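Local coordinates for twitching motility protein PilT (PDB 2EYU) that probably hydrolyses ATP to drive retraction of type IV pili, and with it twitching motility, this fragment being the C-terminal domain of the motor, at residues Y55-E61 with E97-F103; R23-I28 with A120-V126; A43-D47 with Y66-K71; G35-T41 with I166-L170. The protein carries 1 engineered substitution. One frame throughout, in Å; residues are numbered along the deposited sequence.

Contacts 1 and 2 lie in the parallel part of the central sheet, where regular backbone hydrogen bonds do the joining and branched aliphatic side chains fill both faces. Contact 1 is the more fully buried; contact 2, partly buried, sits where strands begin and a helix ends. The two touch, Leu125 O probably accepting a hydrogen bond from Ile102 N across adjoining strands. Contacts 3 and 4 share helix 38-52 and are partly buried. Contact 3 packs aromatic rings of a loop on the helix, and its Ile46 reaches Phe103 of contact 1. Contact 4 sets the probable nucleotide-binding loop against strand 162-171, with carbonyls, small residues and an amide in close quarters.

Contact 1 (Y55-E61 with E97-F103); sequences YHIITIE and EDPDVIF
Ile58 and Pro99 meet at the apolar centre, CG1 of Ile58 resting 3.7 Å from Pro99 CB, compact hydrocarbon groups that suit a buried place where the loop enters the strand. On the same face Ile60 CD1 presses on Ile102 CD1 at 3.3 Å, tighter than usual. Ile102 sends CG1 anti to its backbone N (chi1 174°) and swings CD1 toward Ile60. The opposite face holds Ile57 and Val101, side by side, with Ile57 CG2 4.0 Å from Val101 CG1. Farther along it, Thr59 CG2 meets the edge of the Phe103 ring, while Asn76 of the next strand holds Thr59 OG1.

Strands 56-61 and 101-103 run parallel, the axes of these short segments at 10° to each other, as inner strands of a P-loop NTPase sheet. Helix 87-97 packs on the face of Ile58, Ile60 and Ile102, and helix 38-52 on that of Ile57 and Phe103. Backbone bonds step between the strands, Phe103 N to Ile58 O at 2.8 Å among them.

Toward the polar edge the pairing frays: His56 O takes Asp100 N and only weakly Val101 N. Asp100 OD2 accepts from His56 N at 2.8 Å through its anti lone pair. This helps hold the carboxylate, which stacks on the Tyr55 ring with the planes 21° apart, Asp100 CB lying 3.8 Å from the ring centroid. Aspartate gives an acceptor to a strand-end N-H and a flat group to the ring. The His56 imidazole, Pro99 CB over one face, bonds through both nitrogens: ND1 to Ile74 O, and NE2, in the ring plane, to Glu97 OE1 at 2.8 Å.

Contact 2 (R23-I28 with A120-V126); sequences RKMGLI and AETGHLV
Met25, present as selenomethionine, lies along the turn that leads from helix 110-121 into strand 125-130. Its CB is 3.4 Å from His124 O, and CG comes next, passing Ala120 O at 3.9 Å. With CG between the backbone N and the carbonyl carbon (chi1 67°), the chain runs over the turn. Its selenium sits 3.7 Å from Glu121 O, and a bend at the last torsion lays CE on Gly123 CA at 3.3 Å, tighter than normal packing. A long unbranched chain suits this surface of backbone atoms, the carbonyls of Ala120, Glu121 and His124 among them, and Gly123 presents bare backbone to it at a positive phi.

Beyond Met25 the segments become parallel strands. Gly26 N donates to His124 O from above the carbonyl plane, a poorly directed first bond, whereas Val126 N reaches Gly26 O at 2.7 Å and Ile28 N closes on Val126 O nearly head-on. Gly26, also at positive phi, has backbone angles at which a CB would crowd Met25 O. Ala120 CB lies 3.6 Å from Gly26 C; a methyl is small enough for the helix end to come close to this backbone and to Leu27 CB.

Leucine, isoleucine and valine serve the two sheet faces: Leu27 CD1 packs on Val126 CG1 at 3.6 Å, and on the other face Ile28 CD1 meets Leu125 CD1. Strand 26-31 thus lies between 125-130 and 162-171, bonded to the latter through Leu27, while strand 101-104 flanks 125-130 on its other side and helix 110-121 ends over the face bearing Leu27 and Val126.

Contact 3 (A43-D47 with Y66-K71); sequences ASMID and YVFKHK
Phe68 is sandwiched between two side chains: Ile46 CG2 over one face of its ring, 4.0 Å from the centroid, and Tyr66 CD2 over the opposite face, near the rim. At the edge, close to the ring plane, Ala43 O approaches Phe68 CE2 to 3.2 Å. The Tyr66 ring in turn takes Ala43 CB over one of its faces, 4.1 Å from the centroid, in a CH-pi contact. Alanine suits this spot because its single methyl can touch both rings, meeting Phe68 CZ at 3.9 Å as well.

Phe68 gets there with CG anti to its own carbonyl carbon (chi1 -79°), which drives the ring from the loop in among Ala43, Ile46 and Asp47 on successive turns of helix 38-52. Isoleucine brings a beta-branch, and CG2 is the branch used. Asp47 slides past the ring in the opposite direction, its carboxylate plane tilted by only 11° from that of the ring, with OD2 3.5 Å from Phe68 CD2. The loop, which links strands 56-61 and 74-79, is thereby packed against the flank of the helix, beside strand 74-79, outermost in this chain, where Phe68 also reaches Val75 and Gln77.

Lys71 contributes its methylenes, CD lying 4.0 Å from Asp47 OD2, while the ammonium NZ is 5.3 Å from Asp47 OD1, too far for a salt bridge though probably mildly attractive. Ala43 O is satisfied by the helical bond from Asp47 N. Separately, the positive rim of the Phe68 ring may be weakly attracted to Ala43 O and Asp47 OD2, a small electrostatic addition to what is mainly dispersion and shape.

Contact 4 (G35-T41 with I166-L170); sequences GSGKSTT and ISQRL
Gln168 and Leu170 both set CG anti to the carbonyl carbon (chi1 -78° and -73°), and so reach from strand 162-171 to Thr41 and Ser36. Segment 35-41 holds the end of a probable P-loop (Walker A) and the first turn of helix 38-52; Lys38 would probably meet the phosphates of a nucleotide and Ser39 the magnesium ion, as in related NTPases.

Gln168 extends its chain toward the helix start, and its amide end lies beside Thr41 and Gly37. A long side chain with a polar end suits a place lined by a hydroxyl and a carbonyl. Gly37 O accepts an early helical bond from Thr41 N, 3.1 Å away. Gly37, at the N-cap position, has the positive phi that glycine accepts, and its bare backbone lets Leu170 CD1 approach Gly37 N to 3.6 Å. One turn on, Thr41 CG2 touches Ile166 CD1 at 4.2 Å, an apolar patch continued by Val30 and Leu184.

Ser36 is small enough for its backbone to come close to the strand, with CB 3.6 Å from Gln168 O, while its OG turns back to the loop, where Pro33 O is a weak partner, and accepts a weak bond from Lys38 N at 3.3 Å.

Contact 1 (Y55-E61 with E97-F103)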
# COMPACT_ATOMS: atom_id res chain seq x y z
N TYR A 55 -11.70 -4.75 16.91
CA TYR A 55 -10.54 -5.61 16.76
C TYR A 55 -9.45 -5.30 17.79
O TYR A 55 -9.52 -4.27 18.45
CB TYR A 55 -9.87 -5.40 15.40
CG TYR A 55 -10.56 -5.90 14.17
CD1 TYR A 55 -11.60 -6.80 14.22
CD2 TYR A 55 -10.13 -5.44 12.93
CE1 TYR A 55 -12.22 -7.24 13.06
CE2 TYR A 55 -10.74 -5.87 11.77
CZ TYR A 55 -11.78 -6.77 11.84
OH TYR A 55 -12.39 -7.20 10.68
N HIS A 56 -8.46 -6.18 17.85
CA HIS A 56 -7.17 -5.94 18.47
C HIS A 56 -6.21 -5.45 17.38
O HIS A 56 -6.04 -6.19 16.39
CB HIS A 56 -6.59 -7.18 19.12
CG HIS A 56 -5.38 -6.93 19.96
ND1 HIS A 56 -4.88 -5.67 20.22
CD2 HIS A 56 -4.57 -7.80 20.61
CE1 HIS A 56 -3.81 -5.78 20.98
NE2 HIS A 56 -3.60 -7.06 21.24
N ILE A 57 -5.64 -4.26 17.55
CA ILE A 57 -4.79 -3.74 16.45
C ILE A 57 -3.39 -3.48 16.99
O ILE A 57 -3.19 -2.83 18.01
CB ILE A 57 -5.38 -2.48 15.80
CG1 ILE A 57 -6.74 -2.61 15.12
CG2 ILE A 57 -4.46 -1.90 14.72
CD1 ILE A 57 -7.29 -1.29 14.58
N ILE A 58 -2.37 -4.01 16.30
CA ILE A 58 -1.03 -3.78 16.85
C ILE A 58 -0.22 -3.03 15.80
O ILE A 58 -0.22 -3.38 14.62
CB ILE A 58 -0.35 -5.09 17.26
CG1 ILE A 58 -1.10 -5.82 18.39
CG2 ILE A 58 1.11 -4.88 17.63
CD1 ILE A 58 -0.24 -6.82 19.13
N THR A 59 0.46 -1.98 16.25
CA THR A 59 1.26 -1.14 15.35
C THR A 59 2.72 -1.14 15.79
O THR A 59 3.02 -1.22 16.98
CB THR A 59 0.74 0.31 15.32
OG1 THR A 59 0.18 0.62 16.60
CG2 THR A 59 -0.39 0.49 14.33
N ILE A 60 3.62 -1.08 14.83
CA ILE A 60 5.06 -1.08 14.95
C ILE A 60 5.61 0.04 14.06
O ILE A 60 5.61 -0.20 12.85
CB ILE A 60 5.65 -2.40 14.45
CG1 ILE A 60 5.01 -3.64 15.11
CG2 ILE A 60 7.16 -2.44 14.58
CD1 ILE A 60 5.15 -4.86 14.22
N GLU A 61 6.02 1.18 14.60
CA GLU A 61 6.37 2.37 13.83
C GLU A 61 7.69 2.96 14.32
O GLU A 61 7.99 2.92 15.51
CB GLU A 61 5.25 3.42 13.92
CG GLU A 61 3.86 2.90 13.60
CD GLU A 61 2.71 3.81 13.99
OE1 GLU A 61 2.62 4.93 13.45
OE2 GLU A 61 1.86 3.43 14.82
N GLU A 97 0.79 -12.81 19.75
CA GLU A 97 -0.25 -12.10 20.49
C GLU A 97 -1.61 -12.31 19.83
O GLU A 97 -2.60 -12.16 20.53
CB GLU A 97 0.01 -10.60 20.63
CG GLU A 97 -0.00 -10.09 22.06
CD GLU A 97 -1.37 -10.07 22.71
OE1 GLU A 97 -2.19 -9.18 22.37
OE2 GLU A 97 -1.65 -10.92 23.58
N ASP A 98 -1.61 -12.63 18.54
CA ASP A 98 -2.78 -12.98 17.75
C ASP A 98 -3.68 -11.81 17.44
O ASP A 98 -4.90 -11.86 17.67
CB ASP A 98 -3.60 -14.04 18.49
CG ASP A 98 -3.73 -15.35 17.74
OD1 ASP A 98 -4.83 -15.64 17.22
OD2 ASP A 98 -2.74 -16.11 17.68
N PRO A 99 -3.22 -10.69 16.88
CA PRO A 99 -4.23 -9.62 16.76
C PRO A 99 -4.95 -9.76 15.43
O PRO A 99 -4.63 -10.65 14.63
CB PRO A 99 -3.32 -8.39 16.84
CG PRO A 99 -2.09 -8.80 16.12
CD PRO A 99 -1.94 -10.29 16.32
N ASP A 100 -5.93 -8.91 15.19
CA ASP A 100 -6.71 -8.94 13.96
C ASP A 100 -6.00 -8.23 12.81
O ASP A 100 -6.24 -8.53 11.65
CB ASP A 100 -8.06 -8.24 14.11
CG ASP A 100 -8.97 -8.91 15.11
OD1 ASP A 100 -9.63 -9.88 14.68
OD2 ASP A 100 -8.99 -8.44 16.26
N VAL A 101 -5.18 -7.27 13.24
CA VAL A 101 -4.50 -6.37 12.33
C VAL A 101 -3.10 -6.08 12.89
O VAL A 101 -2.97 -5.87 14.09
CB VAL A 101 -5.21 -5.03 12.16
CG1 VAL A 101 -4.34 -4.08 11.33
CG2 VAL A 101 -6.58 -5.17 11.49
N ILE A 102 -2.10 -6.06 12.02
CA ILE A 102 -0.80 -5.56 12.44
C ILE A 102 -0.32 -4.52 11.42
O ILE A 102 -0.49 -4.74 10.22
CB ILE A 102 0.31 -6.61 12.48
CG1 ILE A 102 1.70 -6.03 12.78
CG2 ILE A 102 0.35 -7.36 11.17
CD1 ILE A 102 2.25 -6.42 14.13
N PHE A 103 0.30 -3.43 11.87
CA PHE A 103 0.89 -2.53 10.86
C PHE A 103 2.39 -2.53 11.12
O PHE A 103 2.77 -2.22 12.25
CB PHE A 103 0.21 -1.17 10.93
CG PHE A 103 0.92 -0.02 10.24
CD1 PHE A 103 1.55 -0.15 9.02
CD2 PHE A 103 0.96 1.23 10.87
CE1 PHE A 103 2.19 0.92 8.42
CE2 PHE A 103 1.60 2.30 10.28
CZ PHE A 103 2.23 2.14 9.06

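Contact 2 (R23-I28 with A120-V126)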
# COMPACT_ATOMS: atom_id res chain seq x y z
N ARG A 23 -11.09 -6.91 4.62
CA ARG A 23 -10.52 -8.25 4.40
C ARG A 23 -10.07 -8.83 5.73
O ARG A 23 -9.64 -8.11 6.63
CB ARG A 23 -9.40 -8.21 3.37
CG ARG A 23 -9.63 -7.41 2.12
CD ARG A 23 -10.29 -8.18 0.99
NE ARG A 23 -9.99 -7.59 -0.32
CZ ARG A 23 -10.86 -7.36 -1.29
NH1 ARG A 23 -12.14 -7.67 -1.13
NH2 ARG A 23 -10.47 -6.82 -2.44
N LYS A 24 -10.16 -10.14 5.92
CA LYS A 24 -9.84 -10.81 7.16
C LYS A 24 -8.39 -11.27 7.29
O LYS A 24 -7.99 -11.62 8.40
CB LYS A 24 -10.75 -12.05 7.32
CG LYS A 24 -10.60 -13.06 6.19
CD LYS A 24 -9.71 -14.22 6.61
CE LYS A 24 -10.54 -15.36 7.19
NZ LYS A 24 -11.85 -15.47 6.49
N MSE A 25 -7.61 -11.31 6.21
CA MSE A 25 -6.17 -11.60 6.29
C MSE A 25 -5.49 -11.16 5.00
O MSE A 25 -6.18 -10.75 4.06
CB MSE A 25 -5.84 -13.07 6.57
CG MSE A 25 -6.23 -13.99 5.41
SE MSE A 25 -5.65 -15.82 5.71
CE MSE A 25 -7.05 -16.12 7.01
N GLY A 26 -4.16 -11.22 4.98
CA GLY A 26 -3.51 -10.86 3.73
C GLY A 26 -2.77 -9.54 3.84
O GLY A 26 -2.83 -8.92 4.91
N LEU A 27 -2.12 -9.17 2.75
CA LEU A 27 -1.20 -8.02 2.82
C LEU A 27 -1.65 -6.79 2.06
O LEU A 27 -2.05 -6.77 0.90
CB LEU A 27 0.17 -8.52 2.32
CG LEU A 27 1.30 -7.50 2.45
CD1 LEU A 27 1.77 -7.40 3.90
CD2 LEU A 27 2.44 -7.89 1.52
N ILE A 28 -1.63 -5.64 2.74
CA ILE A 28 -1.97 -4.37 2.09
C ILE A 28 -0.72 -3.49 2.11
O ILE A 28 -0.21 -3.31 3.22
CB ILE A 28 -3.08 -3.60 2.81
CG1 ILE A 28 -4.45 -4.28 2.72
CG2 ILE A 28 -3.14 -2.16 2.32
CD1 ILE A 28 -5.45 -3.83 3.76
N ALA A 120 0.52 -12.60 7.25
CA ALA A 120 -0.55 -12.39 6.28
C ALA A 120 -1.18 -13.73 5.89
O ALA A 120 -2.36 -13.75 5.59
CB ALA A 120 -0.07 -11.69 5.02
N GLU A 121 -0.42 -14.82 5.87
CA GLU A 121 -1.01 -16.09 5.46
C GLU A 121 -1.72 -16.88 6.55
O GLU A 121 -2.57 -17.72 6.24
CB GLU A 121 0.07 -17.05 4.92
CG GLU A 121 -0.61 -18.29 4.33
CD GLU A 121 0.39 -19.25 3.72
OE1 GLU A 121 0.01 -20.38 3.32
OE2 GLU A 121 1.57 -18.85 3.64
N THR A 122 -1.40 -16.67 7.82
CA THR A 122 -2.02 -17.41 8.92
C THR A 122 -3.13 -16.63 9.61
O THR A 122 -3.27 -16.67 10.84
CB THR A 122 -0.94 -17.73 9.96
OG1 THR A 122 -0.46 -16.46 10.47
CG2 THR A 122 0.28 -18.42 9.36
N GLY A 123 -3.96 -15.88 8.90
CA GLY A 123 -5.11 -15.27 9.51
C GLY A 123 -4.93 -13.86 10.03
O GLY A 123 -5.67 -13.42 10.90
N HIS A 124 -4.00 -13.08 9.49
CA HIS A 124 -3.96 -11.70 9.93
C HIS A 124 -3.91 -10.73 8.76
O HIS A 124 -3.33 -11.05 7.73
CB HIS A 124 -2.74 -11.45 10.83
CG HIS A 124 -2.57 -12.48 11.89
ND1 HIS A 124 -1.87 -13.65 11.70
CD2 HIS A 124 -3.03 -12.52 13.16
CE1 HIS A 124 -1.90 -14.36 12.81
NE2 HIS A 124 -2.59 -13.70 13.72
N LEU A 125 -4.51 -9.56 8.99
CA LEU A 125 -4.50 -8.47 8.02
C LEU A 125 -3.23 -7.67 8.25
O LEU A 125 -3.00 -7.17 9.35
CB LEU A 125 -5.74 -7.59 8.15
CG LEU A 125 -5.88 -6.54 7.04
CD1 LEU A 125 -5.92 -7.21 5.67
CD2 LEU A 125 -7.13 -5.70 7.22
N VAL A 126 -2.39 -7.55 7.22
CA VAL A 126 -1.11 -6.89 7.44
C VAL A 126 -0.98 -5.64 6.57
O VAL A 126 -1.09 -5.71 5.36
CB VAL A 126 0.07 -7.84 7.18
CG1 VAL A 126 1.39 -7.12 7.43
CG2 VAL A 126 -0.02 -9.07 8.09

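Contact 3 (A43-D47 with Y66-K71)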
# COMPACT_ATOMS: atom_id res chain seq x y z
N ALA A 43 -2.85 5.58 8.17
CA ALA A 43 -3.45 5.96 9.45
C ALA A 43 -4.94 6.21 9.30
O ALA A 43 -5.77 5.89 10.18
CB ALA A 43 -2.66 7.15 9.98
N SER A 44 -5.34 6.80 8.18
CA SER A 44 -6.75 7.03 7.91
C SER A 44 -7.50 5.71 7.74
O SER A 44 -8.66 5.61 8.17
CB SER A 44 -6.95 7.88 6.66
OG SER A 44 -8.33 7.78 6.27
N MSE A 45 -6.87 4.74 7.10
CA MSE A 45 -7.47 3.42 6.88
C MSE A 45 -7.52 2.62 8.17
O MSE A 45 -8.50 1.96 8.50
CB MSE A 45 -6.70 2.58 5.86
CG MSE A 45 -6.62 3.09 4.45
SE MSE A 45 -5.54 2.01 3.28
CE MSE A 45 -6.73 0.50 3.47
N ILE A 46 -6.46 2.63 8.98
CA ILE A 46 -6.57 1.94 10.26
C ILE A 46 -7.58 2.62 11.17
O ILE A 46 -8.36 2.01 11.91
CB ILE A 46 -5.18 1.90 10.94
CG1 ILE A 46 -4.18 0.98 10.23
CG2 ILE A 46 -5.29 1.55 12.41
CD1 ILE A 46 -2.79 1.15 10.85
N ASP A 47 -7.61 3.96 11.16
CA ASP A 47 -8.56 4.63 12.05
C ASP A 47 -10.01 4.36 11.66
O ASP A 47 -10.85 4.46 12.55
CB ASP A 47 -8.34 6.15 12.09
CG ASP A 47 -9.09 6.76 13.27
OD1 ASP A 47 -9.95 7.63 13.02
OD2 ASP A 47 -8.82 6.36 14.42
N TYR A 66 1.16 9.10 14.01
CA TYR A 66 -0.17 9.62 14.38
C TYR A 66 -0.64 8.78 15.56
O TYR A 66 -0.39 7.57 15.58
CB TYR A 66 -1.03 9.58 13.16
CG TYR A 66 -2.49 9.78 12.98
CD1 TYR A 66 -2.92 10.54 11.88
CD2 TYR A 66 -3.47 9.26 13.81
CE1 TYR A 66 -4.26 10.76 11.64
CE2 TYR A 66 -4.82 9.48 13.57
CZ TYR A 66 -5.21 10.23 12.48
OH TYR A 66 -6.54 10.47 12.22
N VAL A 67 -1.28 9.41 16.54
CA VAL A 67 -1.74 8.61 17.68
C VAL A 67 -3.22 8.31 17.55
O VAL A 67 -4.07 9.14 17.25
CB VAL A 67 -1.46 9.27 19.04
CG1 VAL A 67 -0.15 10.02 19.01
CG2 VAL A 67 -2.63 10.17 19.42
N PHE A 68 -3.53 7.03 17.81
CA PHE A 68 -4.93 6.65 17.56
C PHE A 68 -5.76 6.79 18.84
O PHE A 68 -5.27 6.35 19.88
CB PHE A 68 -4.98 5.21 17.04
CG PHE A 68 -4.63 5.11 15.56
CD1 PHE A 68 -3.52 4.40 15.14
CD2 PHE A 68 -5.43 5.73 14.62
CE1 PHE A 68 -3.21 4.32 13.80
CE2 PHE A 68 -5.13 5.65 13.28
CZ PHE A 68 -4.02 4.94 12.87
N LYS A 69 -6.92 7.39 18.67
CA LYS A 69 -8.01 7.58 19.61
C LYS A 69 -8.52 6.22 20.09
O LYS A 69 -8.44 5.24 19.33
CB LYS A 69 -9.16 8.34 18.96
CG LYS A 69 -9.37 9.79 19.32
CD LYS A 69 -10.80 10.08 19.76
CE LYS A 69 -11.21 11.51 19.45
NZ LYS A 69 -12.00 12.14 20.55
N HIS A 70 -9.05 6.09 21.31
CA HIS A 70 -9.59 4.76 21.61
C HIS A 70 -11.11 4.75 21.39
O HIS A 70 -11.86 5.21 22.25
CB HIS A 70 -9.26 4.28 23.02
CG HIS A 70 -10.01 3.03 23.37
ND1 HIS A 70 -10.71 2.88 24.54
CD2 HIS A 70 -10.18 1.87 22.69
CE1 HIS A 70 -11.28 1.69 24.57
NE2 HIS A 70 -10.96 1.04 23.45
N LYS A 71 -11.48 4.21 20.25
CA LYS A 71 -12.80 4.10 19.67
C LYS A 71 -13.37 2.71 19.85
O LYS A 71 -13.49 2.26 20.99
CB LYS A 71 -12.71 4.48 18.18
CG LYS A 71 -12.40 5.97 17.99
CD LYS A 71 -12.20 6.35 16.54
CE LYS A 71 -12.50 7.80 16.23
NZ LYS A 71 -13.93 8.17 16.44

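Contact 4 (G35-T41 with I166-L170)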
# COMPACT_ATOMS: atom_id res chain seq x y z
N GLY A 35 8.06 11.78 2.09
CA GLY A 35 6.95 12.71 2.17
C GLY A 35 5.85 12.50 1.15
O GLY A 35 5.30 13.52 0.71
N SER A 36 5.51 11.27 0.81
CA SER A 36 4.49 10.87 -0.14
C SER A 36 3.09 10.84 0.45
O SER A 36 2.13 10.65 -0.30
CB SER A 36 4.78 9.42 -0.62
OG SER A 36 4.79 8.61 0.55
N GLY A 37 3.02 11.00 1.76
CA GLY A 37 1.76 10.95 2.49
C GLY A 37 1.31 9.54 2.81
O GLY A 37 0.17 9.29 3.20
N LYS A 38 2.20 8.57 2.67
CA LYS A 38 1.77 7.17 2.83
C LYS A 38 1.40 6.81 4.25
O LYS A 38 0.47 6.03 4.50
CB LYS A 38 2.86 6.27 2.26
CG LYS A 38 4.05 5.99 3.15
CD LYS A 38 5.14 5.37 2.27
CE LYS A 38 6.51 5.90 2.68
NZ LYS A 38 6.94 5.20 3.94
N SER A 39 2.07 7.35 5.24
CA SER A 39 1.67 7.11 6.62
C SER A 39 0.28 7.68 6.88
O SER A 39 -0.51 7.07 7.60
CB SER A 39 2.69 7.71 7.60
OG SER A 39 2.15 8.91 8.14
N THR A 40 -0.05 8.81 6.29
CA THR A 40 -1.35 9.45 6.46
C THR A 40 -2.46 8.59 5.86
O THR A 40 -3.58 8.50 6.39
CB THR A 40 -1.37 10.84 5.79
OG1 THR A 40 -0.51 11.72 6.51
CG2 THR A 40 -2.77 11.43 5.86
N THR A 41 -2.19 7.92 4.74
CA THR A 41 -3.20 7.02 4.17
C THR A 41 -3.42 5.84 5.10
O THR A 41 -4.53 5.56 5.54
CB THR A 41 -2.76 6.58 2.77
OG1 THR A 41 -2.76 7.79 1.99
CG2 THR A 41 -3.71 5.60 2.07
N ILE A 166 -1.18 0.39 -2.90
CA ILE A 166 -1.40 1.78 -3.26
C ILE A 166 -0.06 2.50 -3.38
O ILE A 166 0.65 2.48 -2.37
CB ILE A 166 -2.19 2.51 -2.16
CG1 ILE A 166 -3.39 1.73 -1.59
CG2 ILE A 166 -2.63 3.89 -2.65
CD1 ILE A 166 -4.29 2.61 -0.75
N SER A 167 0.24 3.07 -4.53
CA SER A 167 1.44 3.88 -4.75
C SER A 167 1.04 5.35 -4.71
O SER A 167 0.25 5.76 -5.55
CB SER A 167 2.05 3.55 -6.10
OG SER A 167 3.22 2.76 -6.00
N GLN A 168 1.51 6.18 -3.78
CA GLN A 168 0.98 7.54 -3.69
C GLN A 168 2.03 8.61 -3.99
O GLN A 168 3.20 8.40 -3.73
CB GLN A 168 0.43 7.85 -2.30
CG GLN A 168 -0.94 7.31 -1.94
CD GLN A 168 -1.09 7.22 -0.41
OE1 GLN A 168 -0.75 8.21 0.25
NE2 GLN A 168 -1.51 6.08 0.09
N ARG A 169 1.54 9.74 -4.48
CA ARG A 169 2.33 10.96 -4.54
C ARG A 169 1.38 12.14 -4.27
O ARG A 169 0.22 12.10 -4.67
CB ARG A 169 3.02 11.13 -5.88
CG ARG A 169 4.23 12.05 -5.83
CD ARG A 169 4.92 12.11 -7.19
NE ARG A 169 5.97 11.10 -7.29
CZ ARG A 169 7.19 11.32 -7.78
NH1 ARG A 169 7.52 12.53 -8.22
NH2 ARG A 169 8.07 10.34 -7.83
N LEU A 170 1.91 13.13 -3.58
CA LEU A 170 1.19 14.36 -3.26
C LEU A 170 1.66 15.48 -4.19
O LEU A 170 2.86 15.77 -4.19
CB LEU A 170 1.43 14.73 -1.79
CG LEU A 170 0.73 13.88 -0.74
CD1 LEU A 170 1.44 13.99 0.60
CD2 LEU A 170 -0.72 14.30 -0.58